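Local coordinates for protein parvulin 42 (Trypanosoma brucei brucei, PDB 6GMP) that probably catalyses the cis-trans isomerisation of peptidyl-prolyl bonds in proteins, through the parvulin-type PPIase domain that makes up this chain, at residues Phe8-Val13 and Cys72-Arg77; Val13-Val18 and Ala38-Leu43. One frame throughout, in Å; residues are numbered along the deposited sequence.

Interaction 1 (Phe8-Val13 and Cys72-Arg77); sequences FYHVLV and CGSAKR
His10, at the middle of its strand, turns the edge of its imidazole toward Cys72 and Ser74. With CG set between the backbone N and the carbonyl carbon (chi1 80°), the ring swings off the strand, and His10 NE2 comes to 3.3 Å from Cys72 SG and 3.4 Å from Ser74 OG. Both partners lie near the ring plane; Cys72 SG lies 4.4 Å from the centroid of the His10 ring, an edge-on sulfur-aromatic contact. The other ring nitrogen, ND1, is hydrogen-bonded to His116 ND1. This grouping is consistent with the paired histidines and neighbouring cysteine of parvulin active sites.

One hydrogen bond shapes the loop and one water ties it to the strand. Ser74 N donates to Cys72 SG (3.3 Å) in a fairly straight bond of 166°, fastening the sulfur to the start of the 3-10 turn. The water donates to His10 O (2.8 Å) and also hydrogen-bonds to Ser74 OG, bridging strand and turn.

The apolar part is small: Leu12 CB packs against Cys72 CB at 3.7 Å, with Leu12 CD2 touching the same carbon. Tyr9 adds only a loose approach, Tyr9 CE2 to Arg77 O at 4.1 Å.

The loop follows helix 59-69, whose Leu59 and Phe62 touch Tyr9, and leads into strand 80-84, where Leu81 packs on both His10 and Ser74.

Interaction 2 (Val13-Val18 and Ala38-Leu43); sequences VKHKDV and ADAINL
The His15 imidazole presents its edge to Ala40, whose CB lies near the ring plane, while one face is covered by Val18 CG1, 3.6 Å above the plane and over the ring centre. Asp17 CB is also at the edge, in plane. The contact belongs to the parvulin fold, an antiparallel sheet flanked by helices: here the chain leaving strand 6-13 runs over the first turns of helix 37-49. Near the ring, Asp17 N donates to His15 ND1 at 3.1 Å, bent to 142° but close to the ring plane, and this bond together with the valine methyl fixes the rotation of the ring. Beyond the segments, Arg37 also touches His15.

His15 to Val18 form a type I beta turn, closed by Val18 N to His15 O, which folds the valine back over the imidazole.

Ala40 is the main contact residue on the helix side. Ala40 CB sits 3.5 Å from Lys14 O and 3.9 Å from His15 CB, and it also meets Val13 CG1. The hydrogen bond to Lys14 O comes from Arg35 NH1; the methyl merely packs beside the oxygen. The lysine side chain turns away from the helix, and its NZ is held by the carbonyls of Ser22 and Arg20.

Val13 completes the apolar patch. Its CG1, anti to the backbone N (chi1 178°), reaches past Ala40 toward the next turn, where Leu43, deposited in two conformers, crosses it at a slant. Val115 of strand 114-120 packs on Ala40 as well. In the Leu43 conformer described, Val13 CG1 touches Leu43 CD2 at 3.8 Å.

Interactions 1 and 2 share Val13, the last residue of strand 6-13, in sequence, though it makes contacts only in interaction 2; their centres lie about 15 Å apart. The strand uses its two sides for different neighbours: His10 and Leu12 turn to the loop 72-77, whereas Val11 and Val13 point away from it; both touch Ile47 of helix 37-49, and Val11 also packs on helix 59-69. Interaction 1 gathers the His10, Cys72 and Ser74 cluster, the probable active-site region by analogy with other parvulins. Interaction 2 seats the loop that leaves the same strand on the helix, at some distance from that cluster. Apart from the shared strand end, the two contacts do not touch.

Interaction 1 (Phe8-Val13 and Cys72-Arg77)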
loop_
_atom_site.group_PDB
_atom_site.type_symbol
_atom_site.label_atom_id
_atom_site.label_comp_id
_atom_site.label_asym_id
_atom_site.label_seq_id
_atom_site.Cartn_x
_atom_site.Cartn_y
_atom_site.Cartn_z
ATOM N N PHE A 8 0.045 0.179 11.066
ATOM C CA PHE A 8 -0.106 -0.246 9.684
ATOM C C PHE A 8 1.177 -0.107 8.886
ATOM O O PHE A 8 2.030 0.731 9.199
ATOM C CB PHE A 8 -1.200 0.565 8.988
ATOM C CG PHE A 8 -2.547 0.437 9.625
ATOM C CD1 PHE A 8 -3.340 -0.680 9.413
ATOM C CD2 PHE A 8 -3.027 1.458 10.425
ATOM C CE1 PHE A 8 -4.594 -0.773 9.996
ATOM C CE2 PHE A 8 -4.274 1.372 11.017
ATOM C CZ PHE A 8 -5.060 0.252 10.805
ATOM N N TYR A 9 1.284 -0.948 7.859
ATOM C CA TYR A 9 2.212 -0.755 6.751
ATOM C C TYR A 9 1.371 -0.644 5.485
ATOM O O TYR A 9 0.214 -1.060 5.470
ATOM C CB TYR A 9 3.139 -1.961 6.573
ATOM C CG TYR A 9 4.320 -2.045 7.503
ATOM C CD1 TYR A 9 4.156 -2.076 8.880
ATOM C CD2 TYR A 9 5.616 -2.114 6.992
ATOM C CE1 TYR A 9 5.246 -2.167 9.722
ATOM C CE2 TYR A 9 6.708 -2.200 7.827
ATOM C CZ TYR A 9 6.520 -2.225 9.189
ATOM O OH TYR A 9 7.616 -2.313 10.013
ATOM N N HIS A 10 1.941 -0.106 4.413
ATOM C CA HIS A 10 1.242 -0.185 3.129
ATOM C C HIS A 10 2.184 -0.330 1.943
ATOM O O HIS A 10 3.384 -0.060 2.038
ATOM C CB HIS A 10 0.231 0.966 2.929
ATOM C CG HIS A 10 0.826 2.268 2.483
ATOM N ND1 HIS A 10 0.076 3.235 1.853
ATOM C CD2 HIS A 10 2.079 2.773 2.584
ATOM C CE1 HIS A 10 0.837 4.277 1.577
ATOM N NE2 HIS A 10 2.057 4.026 2.009
ATOM N N VAL A 11 1.611 -0.832 0.855
ATOM C CA VAL A 11 2.189 -0.757 -0.474
ATOM C C VAL A 11 1.366 0.267 -1.234
ATOM O O VAL A 11 0.129 0.227 -1.187
ATOM C CB VAL A 11 2.038 -2.093 -1.228
ATOM C CG1 VAL A 11 2.468 -1.956 -2.690
ATOM C CG2 VAL A 11 2.840 -3.181 -0.566
ATOM N N LEU A 12 2.042 1.162 -1.952
ATOM C CA LEU A 12 1.367 2.161 -2.783
ATOM C C LEU A 12 1.767 1.991 -4.243
ATOM O O LEU A 12 2.946 2.008 -4.573
ATOM C CB LEU A 12 1.712 3.582 -2.328
ATOM C CG LEU A 12 0.994 4.702 -3.077
ATOM C CD1 LEU A 12 -0.498 4.707 -2.813
ATOM C CD2 LEU A 12 1.577 6.055 -2.699
ATOM N N VAL A 13 0.762 1.830 -5.093
ATOM C CA VAL A 13 0.943 1.773 -6.533
ATOM C C VAL A 13 0.323 3.045 -7.095
ATOM O O VAL A 13 -0.881 3.260 -6.990
ATOM C CB VAL A 13 0.270 0.515 -7.125
ATOM C CG1 VAL A 13 0.418 0.478 -8.633
ATOM C CG2 VAL A 13 0.877 -0.740 -6.507
ATOM N N CYS A 72 5.741 4.486 -2.658
ATOM C CA CYS A 72 5.629 5.470 -1.589
ATOM C C CYS A 72 6.970 5.690 -0.907
ATOM O O CYS A 72 7.780 4.767 -0.805
ATOM C CB CYS A 72 4.614 4.983 -0.554
ATOM S SG CYS A 72 4.377 6.088 0.849
ATOM N N GLY A 73 7.194 6.898 -0.411
ATOM C CA GLY A 73 8.397 7.189 0.340
ATOM C C GLY A 73 8.538 6.317 1.572
ATOM O O GLY A 73 9.665 6.088 2.037
ATOM N N SER A 74 7.421 5.824 2.096
ATOM C CA SER A 74 7.464 4.931 3.256
ATOM C C SER A 74 8.248 3.655 2.968
ATOM O O SER A 74 8.633 2.939 3.893
ATOM C CB SER A 74 6.062 4.566 3.722
ATOM O OG SER A 74 5.350 3.872 2.722
ATOM N N ALA A 75 8.499 3.368 1.696
ATOM C CA ALA A 75 9.288 2.192 1.349
ATOM C C ALA A 75 10.713 2.298 1.907
ATOM O O ALA A 75 11.399 1.279 2.029
ATOM C CB ALA A 75 9.297 1.982 -0.162
ATOM N N LYS A 76 11.162 3.498 2.276
ATOM C CA LYS A 76 12.497 3.651 2.846
ATOM C C LYS A 76 12.567 3.033 4.242
ATOM O O LYS A 76 13.654 2.842 4.786
ATOM C CB LYS A 76 12.929 5.121 2.878
ATOM C CG LYS A 76 12.313 5.952 3.990
ATOM C CD LYS A 76 12.843 7.386 3.968
ATOM C CE LYS A 76 11.819 8.371 3.419
ATOM N NZ LYS A 76 11.561 8.198 1.961
ATOM N N ARG A 77 11.403 2.737 4.817
ATOM C CA ARG A 77 11.330 1.995 6.076
ATOM C C ARG A 77 10.402 0.797 5.890
ATOM O O ARG A 77 9.621 0.428 6.768
ATOM C CB ARG A 77 10.881 2.880 7.243
ATOM C CG ARG A 77 11.978 3.778 7.827
ATOM C CD ARG A 77 13.260 3.007 8.197
ATOM N NE ARG A 77 14.378 3.413 7.347
ATOM C CZ ARG A 77 15.293 4.324 7.678
ATOM N NH1 ARG A 77 15.258 4.928 8.859
ATOM N NH2 ARG A 77 16.262 4.626 6.823
HETATM O O HOH W 1 5.416 1.560 1.054
#

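Interaction 2 (Val13-Val18 and Ala38-Leu43)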
loop_
_atom_site.group_PDB
_atom_site.type_symbol
_atom_site.label_atom_id
_atom_site.label_comp_id
_atom_site.label_asym_id
_atom_site.label_seq_id
_atom_site.Cartn_x
_atom_site.Cartn_y
_atom_site.Cartn_z
ATOM N N VAL A 13 0.762 1.830 -5.093
ATOM C CA VAL A 13 0.943 1.773 -6.533
ATOM C C VAL A 13 0.323 3.045 -7.095
ATOM O O VAL A 13 -0.881 3.260 -6.990
ATOM C CB VAL A 13 0.270 0.515 -7.125
ATOM C CG1 VAL A 13 0.418 0.478 -8.633
ATOM C CG2 VAL A 13 0.877 -0.740 -6.507
ATOM N N LYS A 14 1.147 3.895 -7.685
ATOM C CA LYS A 14 0.692 5.180 -8.189
ATOM C C LYS A 14 0.158 5.033 -9.597
ATOM O O LYS A 14 0.291 3.987 -10.238
ATOM C CB LYS A 14 1.840 6.191 -8.136
ATOM C CG LYS A 14 2.244 6.545 -6.728
ATOM C CD LYS A 14 3.284 7.648 -6.696
ATOM C CE LYS A 14 3.660 7.983 -5.272
ATOM N NZ LYS A 14 4.324 9.315 -5.184
ATOM N N HIS A 15 -0.438 6.098 -10.109
ATOM C CA HIS A 15 -0.807 6.166 -11.509
ATOM C C HIS A 15 -0.651 7.615 -11.972
ATOM O O HIS A 15 -0.415 8.512 -11.138
ATOM C CB HIS A 15 -2.222 5.641 -11.755
ATOM C CG HIS A 15 -3.274 6.307 -10.929
ATOM N ND1 HIS A 15 -3.734 7.575 -11.199
ATOM C CD2 HIS A 15 -3.966 5.871 -9.852
ATOM C CE1 HIS A 15 -4.675 7.892 -10.326
ATOM N NE2 HIS A 15 -4.826 6.879 -9.493
ATOM N N LYS A 16 -0.795 7.838 -13.276
ATOM C CA LYS A 16 -0.489 9.131 -13.876
ATOM C C LYS A 16 -1.342 10.279 -13.353
ATOM O O LYS A 16 -0.954 11.439 -13.465
ATOM C CB LYS A 16 -0.660 9.050 -15.393
ATOM C CG LYS A 16 -2.108 8.916 -15.843
ATOM C CD LYS A 16 -2.242 8.689 -17.345
ATOM C CE LYS A 16 -3.687 8.870 -17.836
ATOM N NZ LYS A 16 -4.239 10.255 -17.631
ATOM N N ASP A 17 -2.506 9.966 -12.804
ATOM C CA ASP A 17 -3.449 10.998 -12.382
ATOM C C ASP A 17 -3.329 11.409 -10.912
ATOM O O ASP A 17 -4.087 12.270 -10.464
ATOM C CB ASP A 17 -4.888 10.574 -12.688
ATOM C CG ASP A 17 -5.187 10.549 -14.176
ATOM O OD1 ASP A 17 -4.471 11.220 -14.946
ATOM O OD2 ASP A 17 -6.157 9.867 -14.566
ATOM N N VAL A 18 -2.384 10.842 -10.165
ATOM C CA VAL A 18 -2.186 11.286 -8.781
ATOM C C VAL A 18 -1.456 12.638 -8.791
ATOM O O VAL A 18 -0.887 13.041 -9.803
ATOM C CB VAL A 18 -1.442 10.245 -7.905
ATOM C CG1 VAL A 18 -2.118 8.876 -7.974
ATOM C CG2 VAL A 18 0.027 10.150 -8.286
ATOM N N ALA A 38 -6.430 2.364 -14.221
ATOM C CA ALA A 38 -6.797 0.973 -14.392
ATOM C C ALA A 38 -5.584 0.078 -14.260
ATOM O O ALA A 38 -5.678 -1.000 -13.656
ATOM C CB ALA A 38 -7.486 0.770 -15.727
ATOM N N ASP A 39 -4.467 0.490 -14.840
ATOM C CA ASP A 39 -3.240 -0.288 -14.735
ATOM C C ASP A 39 -2.825 -0.447 -13.269
ATOM O O ASP A 39 -2.399 -1.530 -12.857
ATOM C CB ASP A 39 -2.091 0.386 -15.476
ATOM C CG ASP A 39 -2.276 0.423 -16.983
ATOM O OD1 ASP A 39 -3.063 -0.345 -17.566
ATOM O OD2 ASP A 39 -1.575 1.278 -17.587
ATOM N N ALA A 40 -2.919 0.620 -12.483
ATOM C CA ALA A 40 -2.530 0.574 -11.066
ATOM C C ALA A 40 -3.436 -0.385 -10.290
ATOM O O ALA A 40 -2.965 -1.158 -9.456
ATOM C CB ALA A 40 -2.599 1.960 -10.456
ATOM N N ILE A 41 -4.735 -0.335 -10.553
ATOM C CA ILE A 41 -5.660 -1.247 -9.901
ATOM C C ILE A 41 -5.328 -2.681 -10.249
ATOM O O ILE A 41 -5.288 -3.542 -9.371
ATOM C CB ILE A 41 -7.095 -0.896 -10.295
ATOM C CG1 ILE A 41 -7.484 0.474 -9.710
ATOM C CG2 ILE A 41 -8.078 -1.958 -9.824
ATOM C CD1 ILE A 41 -8.788 1.027 -10.257
ATOM N N ASN A 42 -5.082 -2.956 -11.519
ATOM C CA ASN A 42 -4.771 -4.314 -11.923
ATOM C C ASN A 42 -3.462 -4.790 -11.332
ATOM O O ASN A 42 -3.347 -5.945 -10.935
ATOM C CB ASN A 42 -4.729 -4.416 -13.440
ATOM C CG ASN A 42 -6.101 -4.388 -14.047
ATOM O OD1 ASN A 42 -7.064 -4.907 -13.469
ATOM N ND2 ASN A 42 -6.204 -3.820 -15.234
ATOM N N LEU A 43 -2.486 -3.908 -11.246
ATOM C CA LEU A 43 -1.204 -4.267 -10.672
ATOM C C LEU A 43 -1.348 -4.570 -9.184
ATOM O O LEU A 43 -0.866 -5.605 -8.708
ATOM C CB LEU A 43 -0.184 -3.156 -10.894
ATOM C CG LEU A 43 1.188 -3.377 -10.259
ATOM C CD1 LEU A 43 1.754 -4.688 -10.715
ATOM C CD2 LEU A 43 2.119 -2.243 -10.637
#